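Local coordinates for unknown conserved protein BH2331 (Bacillus halodurans, PDB 1VL5) that probably transfers a methyl group from S-adenosylmethionine to a substrate molecule, at residues L26-M30 with H50-F55; K61-L67 with V87-D93; F104-T108 with G134-L138; F182-H188 with I245-K251. All coordinates share one frame; numbering follows the deposited sequence.

Contact 1 of 4, residues L26-M30 with H50-F55; sequences LAKLM and HVANAF
A Met-aromatic contact between M30, a selenomethionine, and F55 ties helix 26-33 to helix 50-55. The SE atom of M30 stands 3.6 Å from the centroid of the F55 ring, 24° off the ring normal. It lies over one face but is displaced to the rim, with F55 CD1 and CE1 nearest. The bend of M30 at chi2 (-63°) carries the selenium over the ring, and the further bend at chi3 sets M30 CE 3.8 Å from A54 O. L29 comes at the same ring from its edge: L29 CG lies in the ring plane, and L29 CD2 is 3.9 Å from F55 CE1 and 4.0 Å from V51 CG1. In this Rossmann-like fold, helix 50-55 follows a glycine-rich loop, holding G47 and G49, of the kind that usually receives the cofactor. The axes of segments 26-30 and 50-55 cross at -55°. L26 closes the other end, forking so that CD2 meets V51 CG2 at 3.9 Å and CD1 rests 3.7 Å from H50 O. A leucine in place of F55 would probably leave the selenium without an aromatic face and open a gap beside L29. Beyond the helices, the F55 side chain also touches L35 and T108.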
loop_
_atom_site.group_PDB
_atom_site.type_symbol
_atom_site.label_atom_id
_atom_site.label_comp_id
_atom_site.label_asym_id
_atom_site.label_seq_id
_atom_site.Cartn_x
_atom_site.Cartn_y
_atom_site.Cartn_z
ATOM N N LEU A 26 -8.167 -7.406 -3.575
ATOM C CA LEU A 26 -8.146 -6.862 -4.898
ATOM C C LEU A 26 -9.568 -6.710 -5.389
ATOM O O LEU A 26 -9.869 -5.782 -6.155
ATOM C CB LEU A 26 -7.327 -7.730 -5.835
ATOM C CG LEU A 26 -5.820 -7.644 -5.627
ATOM C CD1 LEU A 26 -5.134 -8.605 -6.602
ATOM C CD2 LEU A 26 -5.357 -6.255 -5.862
ATOM N N ALA A 27 -10.437 -7.632 -4.973
ATOM C CA ALA A 27 -11.822 -7.594 -5.425
ATOM C C ALA A 27 -12.489 -6.270 -4.967
ATOM O O ALA A 27 -13.198 -5.629 -5.726
ATOM C CB ALA A 27 -12.580 -8.798 -4.899
ATOM N N LYS A 28 -12.298 -5.913 -3.704
ATOM C CA LYS A 28 -12.764 -4.636 -3.161
ATOM C C LYS A 28 -12.232 -3.384 -3.886
ATOM O O LYS A 28 -12.980 -2.464 -4.222
ATOM C CB LYS A 28 -12.446 -4.566 -1.667
ATOM C CG LYS A 28 -13.036 -3.330 -1.009
ATOM C CD LYS A 28 -14.572 -3.392 -0.917
ATOM N N LEU A 29 -10.938 -3.371 -4.162
ATOM C CA LEU A 29 -10.341 -2.343 -5.026
ATOM C C LEU A 29 -10.997 -2.243 -6.389
ATOM O O LEU A 29 -11.340 -1.155 -6.824
ATOM C CB LEU A 29 -8.849 -2.632 -5.206
ATOM C CG LEU A 29 -7.989 -1.724 -6.105
ATOM C CD1 LEU A 29 -8.003 -0.306 -5.643
ATOM C CD2 LEU A 29 -6.552 -2.205 -6.102
HETATM N N MSE A 30 -11.170 -3.381 -7.067
HETATM C CA MSE A 30 -11.764 -3.387 -8.380
HETATM C C MSE A 30 -13.188 -2.816 -8.327
HETATM O O MSE A 30 -13.559 -2.019 -9.165
HETATM C CB MSE A 30 -11.817 -4.809 -8.924
HETATM C CG MSE A 30 -10.463 -5.465 -9.200
HETATM SE SE MSE A 30 -9.555 -4.458 -10.584
HETATM C CE MSE A 30 -10.870 -4.931 -11.993
ATOM N N HIS A 50 0.553 -7.530 -8.856
ATOM C CA HIS A 50 -0.812 -8.062 -8.667
ATOM C C HIS A 50 -1.902 -7.089 -9.036
ATOM O O HIS A 50 -2.978 -7.513 -9.409
ATOM C CB HIS A 50 -1.041 -8.508 -7.225
ATOM C CG HIS A 50 -0.241 -9.706 -6.836
ATOM N ND1 HIS A 50 0.430 -10.481 -7.755
ATOM C CD2 HIS A 50 -0.022 -10.275 -5.633
ATOM C CE1 HIS A 50 1.047 -11.464 -7.132
ATOM N NE2 HIS A 50 0.781 -11.367 -5.845
ATOM N N VAL A 51 -1.681 -5.798 -8.794
ATOM C CA VAL A 51 -2.709 -4.825 -9.157
ATOM C C VAL A 51 -2.831 -4.698 -10.700
ATOM O O VAL A 51 -3.933 -4.754 -11.252
ATOM C CB VAL A 51 -2.506 -3.473 -8.431
ATOM C CG1 VAL A 51 -3.567 -2.439 -8.828
ATOM C CG2 VAL A 51 -2.578 -3.665 -6.928
ATOM N N ALA A 52 -1.720 -4.483 -11.387
ATOM C CA ALA A 52 -1.735 -4.425 -12.819
ATOM C C ALA A 52 -2.375 -5.665 -13.386
ATOM O O ALA A 52 -3.128 -5.594 -14.365
ATOM C CB ALA A 52 -0.279 -4.295 -13.394
ATOM N N ASN A 53 -2.027 -6.818 -12.806
ATOM C CA ASN A 53 -2.582 -8.106 -13.237
ATOM C C ASN A 53 -4.112 -8.115 -13.174
ATOM O O ASN A 53 -4.775 -8.543 -14.113
ATOM C CB ASN A 53 -2.102 -9.200 -12.297
ATOM C CG ASN A 53 -2.501 -10.572 -12.763
ATOM O OD1 ASN A 53 -1.969 -11.077 -13.747
ATOM N ND2 ASN A 53 -3.415 -11.206 -12.016
ATOM N N ALA A 54 -4.633 -7.637 -12.035
ATOM C CA ALA A 54 -6.077 -7.581 -11.822
ATOM C C ALA A 54 -6.790 -6.592 -12.741
ATOM O O ALA A 54 -7.879 -6.878 -13.183
ATOM C CB ALA A 54 -6.361 -7.240 -10.367
ATOM N N PHE A 55 -6.176 -5.445 -13.030
ATOM C CA PHE A 55 -6.830 -4.369 -13.792
ATOM C C PHE A 55 -6.796 -4.642 -15.294
ATOM O O PHE A 55 -7.745 -4.293 -16.048
ATOM C CB PHE A 55 -6.188 -3.001 -13.473
ATOM C CG PHE A 55 -6.813 -2.282 -12.285
ATOM C CD1 PHE A 55 -6.655 -2.749 -11.011
ATOM C CD2 PHE A 55 -7.568 -1.154 -12.468
ATOM C CE1 PHE A 55 -7.235 -2.109 -9.927
ATOM C CE2 PHE A 55 -8.112 -0.495 -11.402
ATOM C CZ PHE A 55 -7.959 -0.983 -10.123
#

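Contact 2 of 4, residues K61-L67 with V87-D93; sequences KVVAFDL and VEYVQGD
F65 and V90 pair across two parallel strands, 61-66 and 87-91, which helix 69-81 joins into a beta-alpha-beta unit of the Rossmann-like methyltransferase fold. The F65 side chain leaves its strand with CG trans to the backbone N (chi1 -179°) and leans over the partner chain. F65 CB starts 4.0 Å from V90 O; F65 CD1 comes closer, 3.3 Å from V90 O, while V90 CG1 lies at the ring edge, in its plane. Farther out, F65 CE1 is 3.6 Å from G92 CA, F65 CZ is 3.3 Å from G92 C, and F65 CE2 is 3.7 Å from G92 O, an oxygen over one face of the ring. A CB on G92 would run into F65 CE1, and at the G92 backbone angles it would also press on the preceding carbonyl oxygen. An alanine in place of F65 is likely to leave the G92 backbone uncovered and take from F99 one of its edge-to-face partners. On the same face of the sheet, V63 CG1 touches V90 CG2 at 3.6 Å. At the start of the pair, K61 NZ forms a salt bridge with E88 OE1 at 2.7 Å, reaching the anti side of the carboxylate from 31° out of its plane. Five backbone hydrogen bonds alternate along the ladder, from E88 N to V62 O through to G92 N to D66 O. At the last bridge, the two oxygens of D66 take different donors: OD2 accepts from G47 N of the glycine-rich loop, and OD1 from L67 N at 2.7 Å through its anti lone pair.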
loop_
_atom_site.group_PDB
_atom_site.type_symbol
_atom_site.label_atom_id
_atom_site.label_comp_id
_atom_site.label_asym_id
_atom_site.label_seq_id
_atom_site.Cartn_x
_atom_site.Cartn_y
_atom_site.Cartn_z
ATOM N N LYS A 61 -5.127 -0.022 -21.250
ATOM C CA LYS A 61 -3.688 -0.222 -21.078
ATOM C C LYS A 61 -3.270 -0.021 -19.648
ATOM O O LYS A 61 -3.825 0.837 -18.947
ATOM C CB LYS A 61 -2.941 0.793 -21.922
ATOM C CG LYS A 61 -1.452 0.795 -21.628
ATOM C CD LYS A 61 -0.608 1.293 -22.778
ATOM C CE LYS A 61 0.852 1.304 -22.366
ATOM N NZ LYS A 61 1.579 2.061 -23.357
ATOM N N VAL A 62 -2.259 -0.773 -19.214
ATOM C CA VAL A 62 -1.656 -0.598 -17.880
ATOM C C VAL A 62 -0.142 -0.353 -18.011
ATOM O O VAL A 62 0.549 -1.046 -18.762
ATOM C CB VAL A 62 -1.875 -1.812 -16.950
ATOM C CG1 VAL A 62 -1.309 -1.527 -15.545
ATOM C CG2 VAL A 62 -3.385 -2.222 -16.866
ATOM N N VAL A 63 0.366 0.629 -17.263
ATOM C CA VAL A 63 1.779 0.800 -17.108
ATOM C C VAL A 63 2.114 0.310 -15.732
ATOM O O VAL A 63 1.662 0.875 -14.755
ATOM C CB VAL A 63 2.224 2.263 -17.300
ATOM C CG1 VAL A 63 3.682 2.432 -17.004
ATOM C CG2 VAL A 63 1.903 2.728 -18.730
ATOM N N ALA A 64 2.921 -0.746 -15.650
ATOM C CA ALA A 64 3.421 -1.272 -14.375
ATOM C C ALA A 64 4.764 -0.632 -14.106
ATOM O O ALA A 64 5.737 -0.826 -14.863
ATOM C CB ALA A 64 3.530 -2.818 -14.476
ATOM N N PHE A 65 4.833 0.121 -13.011
ATOM C CA PHE A 65 5.931 1.040 -12.759
ATOM C C PHE A 65 6.643 0.702 -11.445
ATOM O O PHE A 65 5.995 0.616 -10.375
ATOM C CB PHE A 65 5.277 2.421 -12.676
ATOM C CG PHE A 65 6.202 3.561 -12.433
ATOM C CD1 PHE A 65 7.113 3.977 -13.419
ATOM C CD2 PHE A 65 6.116 4.292 -11.260
ATOM C CE1 PHE A 65 7.929 5.070 -13.214
ATOM C CE2 PHE A 65 6.931 5.380 -11.062
ATOM C CZ PHE A 65 7.860 5.752 -12.072
ATOM N N ASP A 66 7.963 0.568 -11.482
ATOM C CA ASP A 66 8.705 0.358 -10.249
ATOM C C ASP A 66 10.169 0.748 -10.430
ATOM O O ASP A 66 10.619 1.087 -11.533
ATOM C CB ASP A 66 8.583 -1.073 -9.716
ATOM C CG ASP A 66 8.471 -1.145 -8.195
ATOM O OD1 ASP A 66 9.204 -0.378 -7.498
ATOM O OD2 ASP A 66 7.654 -1.968 -7.691
ATOM N N LEU A 67 10.889 0.699 -9.326
ATOM C CA LEU A 67 12.206 1.313 -9.232
ATOM C C LEU A 67 13.306 0.597 -10.000
ATOM O O LEU A 67 14.213 1.256 -10.458
ATOM C CB LEU A 67 12.630 1.397 -7.788
ATOM C CG LEU A 67 12.069 2.517 -6.956
ATOM C CD1 LEU A 67 12.320 2.187 -5.502
ATOM C CD2 LEU A 67 12.680 3.863 -7.313
ATOM N N VAL A 87 0.245 -4.599 -21.159
ATOM C CA VAL A 87 0.921 -4.007 -20.008
ATOM C C VAL A 87 2.314 -3.596 -20.469
ATOM O O VAL A 87 3.043 -4.387 -21.095
ATOM C CB VAL A 87 1.080 -4.974 -18.796
ATOM C CG1 VAL A 87 1.800 -4.258 -17.629
ATOM C CG2 VAL A 87 -0.280 -5.563 -18.345
ATOM N N GLU A 88 2.669 -2.369 -20.138
ATOM C CA GLU A 88 3.990 -1.805 -20.404
ATOM C C GLU A 88 4.736 -1.625 -19.071
ATOM O O GLU A 88 4.188 -1.051 -18.123
ATOM C CB GLU A 88 3.849 -0.463 -21.113
ATOM C CG GLU A 88 5.241 0.142 -21.462
ATOM C CD GLU A 88 5.196 1.298 -22.473
ATOM O OE1 GLU A 88 4.130 1.962 -22.543
ATOM O OE2 GLU A 88 6.232 1.521 -23.188
ATOM N N TYR A 89 5.972 -2.114 -19.005
ATOM C CA TYR A 89 6.790 -2.093 -17.787
ATOM C C TYR A 89 7.761 -0.920 -17.902
ATOM O O TYR A 89 8.476 -0.754 -18.920
ATOM C CB TYR A 89 7.510 -3.449 -17.615
ATOM C CG TYR A 89 6.504 -4.623 -17.602
ATOM C CD1 TYR A 89 6.078 -5.219 -18.770
ATOM C CD2 TYR A 89 5.953 -5.082 -16.405
ATOM C CE1 TYR A 89 5.127 -6.262 -18.755
ATOM C CE2 TYR A 89 4.993 -6.085 -16.364
ATOM C CZ TYR A 89 4.604 -6.698 -17.562
ATOM O OH TYR A 89 3.662 -7.707 -17.542
ATOM N N VAL A 90 7.766 -0.073 -16.871
ATOM C CA VAL A 90 8.504 1.184 -16.891
ATOM C C VAL A 90 9.192 1.411 -15.543
ATOM O O VAL A 90 8.599 1.254 -14.481
ATOM C CB VAL A 90 7.573 2.413 -17.235
ATOM C CG1 VAL A 90 8.371 3.760 -17.180
ATOM C CG2 VAL A 90 6.899 2.222 -18.624
ATOM N N GLN A 91 10.458 1.783 -15.592
ATOM C CA GLN A 91 11.235 1.919 -14.394
ATOM C C GLN A 91 11.248 3.379 -13.967
ATOM O O GLN A 91 11.291 4.280 -14.816
ATOM C CB GLN A 91 12.637 1.416 -14.698
ATOM C CG GLN A 91 13.607 1.458 -13.567
ATOM C CD GLN A 91 15.030 1.080 -14.042
ATOM O OE1 GLN A 91 15.223 0.081 -14.754
ATOM N NE2 GLN A 91 16.010 1.887 -13.661
ATOM N N GLY A 92 11.186 3.623 -12.650
ATOM C CA GLY A 92 11.337 4.967 -12.115
ATOM C C GLY A 92 10.813 5.109 -10.686
ATOM O O GLY A 92 10.303 4.155 -10.064
ATOM N N ASP A 93 10.861 6.336 -10.220
ATOM C CA ASP A 93 10.528 6.667 -8.828
ATOM C C ASP A 93 9.147 7.317 -8.714
ATOM O O ASP A 93 8.843 8.254 -9.436
ATOM C CB ASP A 93 11.626 7.570 -8.233
ATOM C CG ASP A 93 11.464 7.758 -6.706
ATOM O OD1 ASP A 93 10.332 7.868 -6.233
ATOM O OD2 ASP A 93 12.441 7.724 -5.951
#

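Contact 3 of 4, residues F104-T108 with G134-L138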
loop_
_atom_site.group_PDB
_atom_site.type_symbol
_atom_site.label_atom_id
_atom_site.label_comp_id
_atom_site.label_asym_id
_atom_site.label_seq_id
_atom_site.Cartn_x
_atom_site.Cartn_y
_atom_site.Cartn_z
ATOM N N PHE A 104 -2.973 9.691 -17.422
ATOM C CA PHE A 104 -3.701 8.526 -16.931
ATOM C C PHE A 104 -5.117 8.803 -16.491
ATOM O O PHE A 104 -5.392 9.829 -15.887
ATOM C CB PHE A 104 -2.867 7.882 -15.782
ATOM C CG PHE A 104 -1.515 7.409 -16.239
ATOM C CD1 PHE A 104 -1.408 6.249 -17.018
ATOM C CD2 PHE A 104 -0.375 8.176 -16.050
ATOM C CE1 PHE A 104 -0.184 5.830 -17.483
ATOM C CE2 PHE A 104 0.880 7.755 -16.538
ATOM C CZ PHE A 104 0.947 6.559 -17.273
ATOM N N HIS A 105 -6.043 7.850 -16.726
ATOM C CA HIS A 105 -7.349 7.918 -16.072
ATOM C C HIS A 105 -7.301 7.485 -14.611
ATOM O O HIS A 105 -8.057 8.001 -13.776
ATOM C CB HIS A 105 -8.357 7.081 -16.822
ATOM C CG HIS A 105 -8.463 7.447 -18.271
ATOM N ND1 HIS A 105 -7.624 6.921 -19.229
ATOM C CD2 HIS A 105 -9.303 8.284 -18.920
ATOM C CE1 HIS A 105 -7.973 7.390 -20.415
ATOM N NE2 HIS A 105 -8.984 8.226 -20.257
ATOM N N ILE A 106 -6.406 6.528 -14.306
ATOM C CA ILE A 106 -6.294 5.947 -12.976
ATOM C C ILE A 106 -4.844 5.830 -12.564
ATOM O O ILE A 106 -4.021 5.452 -13.344
ATOM C CB ILE A 106 -6.987 4.533 -12.902
ATOM C CG1 ILE A 106 -8.468 4.633 -13.256
ATOM C CG2 ILE A 106 -6.808 3.942 -11.494
ATOM C CD1 ILE A 106 -9.189 3.298 -13.351
ATOM N N VAL A 107 -4.537 6.190 -11.322
ATOM C CA VAL A 107 -3.273 5.817 -10.722
ATOM C C VAL A 107 -3.625 4.907 -9.575
ATOM O O VAL A 107 -4.452 5.267 -8.736
ATOM C CB VAL A 107 -2.458 7.037 -10.221
ATOM C CG1 VAL A 107 -1.187 6.587 -9.535
ATOM C CG2 VAL A 107 -2.097 7.940 -11.345
ATOM N N THR A 108 -3.005 3.737 -9.538
ATOM C CA THR A 108 -3.122 2.833 -8.410
ATOM C C THR A 108 -1.816 2.675 -7.656
ATOM O O THR A 108 -0.717 2.747 -8.235
ATOM C CB THR A 108 -3.600 1.401 -8.821
ATOM O OG1 THR A 108 -2.870 0.881 -9.959
ATOM C CG2 THR A 108 -5.016 1.405 -9.132
ATOM N N GLY A 134 -9.765 12.220 -13.379
ATOM C CA GLY A 134 -9.170 10.904 -13.114
ATOM C C GLY A 134 -9.151 10.575 -11.646
ATOM O O GLY A 134 -9.504 11.430 -10.803
ATOM N N GLN A 135 -8.796 9.332 -11.308
ATOM C CA GLN A 135 -8.835 8.962 -9.900
ATOM C C GLN A 135 -7.545 8.304 -9.404
ATOM O O GLN A 135 -6.870 7.616 -10.136
ATOM C CB GLN A 135 -10.027 8.039 -9.623
ATOM C CG GLN A 135 -10.036 6.771 -10.532
ATOM C CD GLN A 135 -11.102 5.742 -10.147
ATOM O OE1 GLN A 135 -11.327 5.472 -8.967
ATOM N NE2 GLN A 135 -11.735 5.133 -11.149
ATOM N N LEU A 136 -7.241 8.539 -8.132
ATOM C CA LEU A 136 -6.187 7.835 -7.421
ATOM C C LEU A 136 -6.863 6.812 -6.524
ATOM O O LEU A 136 -7.740 7.150 -5.764
ATOM C CB LEU A 136 -5.374 8.804 -6.562
ATOM C CG LEU A 136 -4.414 8.162 -5.568
ATOM C CD1 LEU A 136 -3.291 7.402 -6.211
ATOM C CD2 LEU A 136 -3.876 9.301 -4.640
ATOM N N LEU A 137 -6.385 5.575 -6.603
ATOM C CA LEU A 137 -6.794 4.492 -5.754
ATOM C C LEU A 137 -5.580 4.076 -4.940
ATOM O O LEU A 137 -4.654 3.471 -5.459
ATOM C CB LEU A 137 -7.325 3.347 -6.644
ATOM C CG LEU A 137 -8.671 3.666 -7.342
ATOM C CD1 LEU A 137 -8.880 2.802 -8.579
ATOM C CD2 LEU A 137 -9.876 3.527 -6.441
ATOM N N LEU A 138 -5.610 4.348 -3.635
ATOM C CA LEU A 138 -4.475 4.118 -2.763
ATOM C C LEU A 138 -4.844 3.212 -1.622
ATOM O O LEU A 138 -5.840 3.454 -0.935
ATOM C CB LEU A 138 -3.999 5.461 -2.231
ATOM C CG LEU A 138 -2.842 5.596 -1.232
ATOM C CD1 LEU A 138 -1.559 5.051 -1.769
ATOM C CD2 LEU A 138 -2.667 7.065 -0.888
#
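The flat carboxamide of Q135 touches I106 through its nitrogen end, NE2 lying 3.8 Å from I106 CD1. Its polar edge is taken up elsewhere: OE1 accepts from K248 NZ and NE2 donates to A33 O, two bonds that fix which way round the amide sits. Q135 CG lies between the backbone N and the carbonyl carbon (chi1 55°), so that the chain runs alongside I106, with CG 3.8 Å from I106 CG1. On the same face of the sheet, I106 CG2 meets L137 CD1 at 3.8 Å and T108 CG2 meets L137 CB at 3.9 Å. The other branch of T108, OG1, makes a hydrogen bond with D43 OD1. On the opposite face, V107 CG1 packs on L136 CD1 at 4.0 Å. Parallel backbone bonding binds the strands: Q135 N donates to H105 O, V107 N to Q135 O, and L137 N to V107 O at 2.9 Å, this last bond nearly straight at 172°. At G134, a CB would collide with H105 O. The pair lies buried in the central, mostly parallel sheet of the Rossmann-like methyltransferase fold, with strand 40-44 beside 104-110 and strand 236-250 beside 134-142, while helix 119-129 covers the V107 face through V129.

Contact 4 of 4, residues F182-H188 with I245-K251; sequences FELEELH and ILMKARK
A classic beta bulge interrupts this antiparallel pair: E185 and E186 both face K248, whose carbonyl oxygen accepts from E185 N at 2.8 Å and from E186 N at 3.2 Å, both donors in the carbonyl plane. Strands 183-195 and 236-250 belong to the class I methyltransferase fold, in which the last strand, here 236-250, runs antiparallel between 134-142 and 183-195. Regular bonding resumes either side of the bulge, with E183 and R250 exchanging two bonds and H188 and L246 another two. The extra residue turns E185 toward R250. There the guanidinium grips the carboxylate side-on: R250 NE gives a straight bond (173°) to E185 OE2 at 3.0 Å and NH2 reaches OE1 at 3.1 Å, yet the two planes are 52° apart. OE2 is therefore met from above the carboxylate plane, although it lies in the guanidinium plane. R250 NH1 goes to G133 O instead. K248 runs beside E186, its CD 3.7 Å from E186 OE2, and carries NZ on to Q135 OE1 and I32 O. On the reverse face, L187 CD1 nestles against M247 CG at 3.7 Å and also touches I245 CG2. Just before the strand, F182 CD1 lies 3.9 Å from A249 CB, with R250 O at the ring edge. Farther along the strand, H188 NE2 donates to E186 OE1 at 2.7 Å, the oxygen lying in the imidazole plane.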
loop_
_atom_site.group_PDB
_atom_site.type_symbol
_atom_site.label_atom_id
_atom_site.label_comp_id
_atom_site.label_asym_id
_atom_site.label_seq_id
_atom_site.Cartn_x
_atom_site.Cartn_y
_atom_site.Cartn_z
ATOM N N PHE A 182 -6.446 16.829 -4.491
ATOM C CA PHE A 182 -7.372 15.733 -4.713
ATOM C C PHE A 182 -8.618 15.987 -3.881
ATOM O O PHE A 182 -8.531 16.573 -2.791
ATOM C CB PHE A 182 -6.776 14.397 -4.245
ATOM C CG PHE A 182 -5.875 13.747 -5.231
ATOM C CD1 PHE A 182 -6.397 13.120 -6.328
ATOM C CD2 PHE A 182 -4.498 13.708 -5.019
ATOM C CE1 PHE A 182 -5.595 12.499 -7.223
ATOM C CE2 PHE A 182 -3.678 13.087 -5.902
ATOM C CZ PHE A 182 -4.222 12.475 -7.025
ATOM N N GLU A 183 -9.751 15.506 -4.369
ATOM C CA GLU A 183 -10.976 15.469 -3.552
ATOM C C GLU A 183 -11.329 14.019 -3.268
ATOM O O GLU A 183 -11.660 13.269 -4.149
ATOM C CB GLU A 183 -12.125 16.189 -4.231
ATOM C CG GLU A 183 -11.930 17.704 -4.296
ATOM C CD GLU A 183 -13.024 18.441 -5.028
ATOM O OE1 GLU A 183 -13.789 17.852 -5.818
ATOM O OE2 GLU A 183 -13.107 19.648 -4.831
ATOM N N LEU A 184 -11.155 13.630 -2.025
ATOM C CA LEU A 184 -11.517 12.335 -1.547
ATOM C C LEU A 184 -12.991 12.082 -1.843
ATOM O O LEU A 184 -13.830 12.950 -1.684
ATOM C CB LEU A 184 -11.264 12.227 -0.050
ATOM C CG LEU A 184 -11.531 10.833 0.531
ATOM C CD1 LEU A 184 -10.524 9.774 0.026
ATOM C CD2 LEU A 184 -11.518 10.869 2.024
ATOM N N GLU A 185 -13.268 10.904 -2.355
ATOM C CA GLU A 185 -14.638 10.433 -2.553
ATOM C C GLU A 185 -14.985 9.375 -1.523
ATOM O O GLU A 185 -16.043 9.443 -0.971
ATOM C CB GLU A 185 -14.806 9.891 -3.977
ATOM C CG GLU A 185 -14.762 11.014 -5.008
ATOM C CD GLU A 185 -15.090 10.630 -6.408
ATOM O OE1 GLU A 185 -15.156 9.420 -6.720
ATOM O OE2 GLU A 185 -15.295 11.599 -7.196
ATOM N N GLU A 186 -14.099 8.396 -1.285
ATOM C CA GLU A 186 -14.369 7.270 -0.421
ATOM C C GLU A 186 -13.113 6.837 0.300
ATOM O O GLU A 186 -12.034 6.760 -0.295
ATOM C CB GLU A 186 -14.889 6.029 -1.195
ATOM C CG GLU A 186 -16.088 6.289 -2.048
ATOM C CD GLU A 186 -16.559 5.030 -2.775
ATOM O OE1 GLU A 186 -16.622 3.981 -2.095
ATOM O OE2 GLU A 186 -16.892 5.131 -3.988
ATOM N N LEU A 187 -13.287 6.552 1.579
ATOM C CA LEU A 187 -12.262 5.978 2.472
ATOM C C LEU A 187 -12.890 4.738 3.137
ATOM O O LEU A 187 -13.917 4.839 3.770
ATOM C CB LEU A 187 -11.782 7.045 3.490
ATOM C CG LEU A 187 -11.079 6.495 4.754
ATOM C CD1 LEU A 187 -9.851 5.770 4.407
ATOM C CD2 LEU A 187 -10.728 7.589 5.798
ATOM N N HIS A 188 -12.321 3.554 2.896
ATOM C CA HIS A 188 -12.781 2.288 3.484
ATOM C C HIS A 188 -11.656 1.781 4.381
ATOM O O HIS A 188 -10.478 1.835 3.990
ATOM C CB HIS A 188 -13.070 1.272 2.363
ATOM C CG HIS A 188 -14.161 1.716 1.434
ATOM N ND1 HIS A 188 -15.461 1.275 1.560
ATOM C CD2 HIS A 188 -14.157 2.587 0.389
ATOM C CE1 HIS A 188 -16.204 1.843 0.622
ATOM N NE2 HIS A 188 -15.434 2.628 -0.114
ATOM N N ILE A 245 -6.280 0.789 4.841
ATOM C CA ILE A 245 -7.237 1.612 4.149
ATOM C C ILE A 245 -7.180 1.501 2.647
ATOM O O ILE A 245 -6.161 1.117 2.057
ATOM C CB ILE A 245 -7.055 3.111 4.535
ATOM C CG1 ILE A 245 -5.634 3.551 4.267
ATOM C CG2 ILE A 245 -7.410 3.303 6.070
ATOM C CD1 ILE A 245 -5.352 4.988 4.651
ATOM N N LEU A 246 -8.296 1.902 2.053
ATOM C CA LEU A 246 -8.467 2.053 0.627
ATOM C C LEU A 246 -9.144 3.400 0.411
ATOM O O LEU A 246 -10.288 3.609 0.869
ATOM C CB LEU A 246 -9.356 0.909 0.105
ATOM C CG LEU A 246 -9.710 0.590 -1.360
ATOM C CD1 LEU A 246 -10.738 -0.505 -1.338
ATOM C CD2 LEU A 246 -10.294 1.712 -2.084
HETATM N N MSE A 247 -8.439 4.284 -0.309
HETATM C CA MSE A 247 -8.952 5.587 -0.700
HETATM C C MSE A 247 -9.132 5.744 -2.223
HETATM O O MSE A 247 -8.301 5.264 -3.007
HETATM C CB MSE A 247 -8.061 6.676 -0.104
HETATM C CG MSE A 247 -8.000 6.640 1.377
HETATM SE SE MSE A 247 -6.558 7.833 2.052
HETATM C CE MSE A 247 -5.175 6.690 1.501
ATOM N N LYS A 248 -10.283 6.302 -2.607
ATOM C CA LYS A 248 -10.610 6.712 -3.950
ATOM C C LYS A 248 -10.700 8.229 -3.880
ATOM O O LYS A 248 -11.599 8.759 -3.202
ATOM C CB LYS A 248 -11.981 6.130 -4.364
ATOM C CG LYS A 248 -12.430 6.411 -5.799
ATOM C CD LYS A 248 -13.882 5.942 -6.020
ATOM C CE LYS A 248 -14.342 6.151 -7.399
ATOM N NZ LYS A 248 -13.931 5.082 -8.353
ATOM N N ALA A 249 -9.749 8.906 -4.515
ATOM C CA ALA A 249 -9.659 10.360 -4.518
ATOM C C ALA A 249 -9.727 10.857 -5.972
ATOM O O ALA A 249 -9.109 10.288 -6.846
ATOM C CB ALA A 249 -8.356 10.822 -3.866
ATOM N N ARG A 250 -10.528 11.889 -6.229
ATOM C CA ARG A 250 -10.714 12.464 -7.557
ATOM C C ARG A 250 -9.825 13.667 -7.816
ATOM O O ARG A 250 -9.689 14.553 -6.965
ATOM C CB ARG A 250 -12.178 12.859 -7.685
ATOM C CG ARG A 250 -12.668 13.283 -9.045
ATOM C CD ARG A 250 -12.751 12.118 -10.020
ATOM N NE ARG A 250 -13.567 11.019 -9.553
ATOM C CZ ARG A 250 -13.631 9.847 -10.163
ATOM N NH1 ARG A 250 -12.949 9.652 -11.284
ATOM N NH2 ARG A 250 -14.417 8.881 -9.696
ATOM N N LYS A 251 -9.170 13.677 -8.978
ATOM C CA LYS A 251 -8.644 14.922 -9.557
ATOM C C LYS A 251 -9.831 15.642 -10.254
ATOM O O LYS A 251 -10.449 15.104 -11.165
ATOM C CB LYS A 251 -7.547 14.683 -10.566
ATOM C CG LYS A 251 -7.076 15.891 -11.335
ATOM C CD LYS A 251 -5.721 15.602 -12.009
ATOM C CE LYS A 251 -5.053 16.881 -12.615
ATOM N NZ LYS A 251 -3.874 16.522 -13.463
#

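The contacts follow one another along the chain in series, and contacts 2, 3 and 4 share a single mixed sheet. Contact 2 ties two parallel strands on one side of strand 40-44, contact 3 two on its other side, and contact 4 the antiparallel pair beyond, so that the centres of contacts 2 and 4 are about 23 Å apart. Contacts 3 and 4, about 10 Å apart, meet directly where strands 134-142 and 236-250 lie side by side. Contact 1 packs its helices on this sheet: A52 touches V62 and A64, V51 reaches T108, L29 reaches L137, and K28 meets L246. Thus the N-terminal helix bridges the presumed cofactor-binding half and the antiparallel edge.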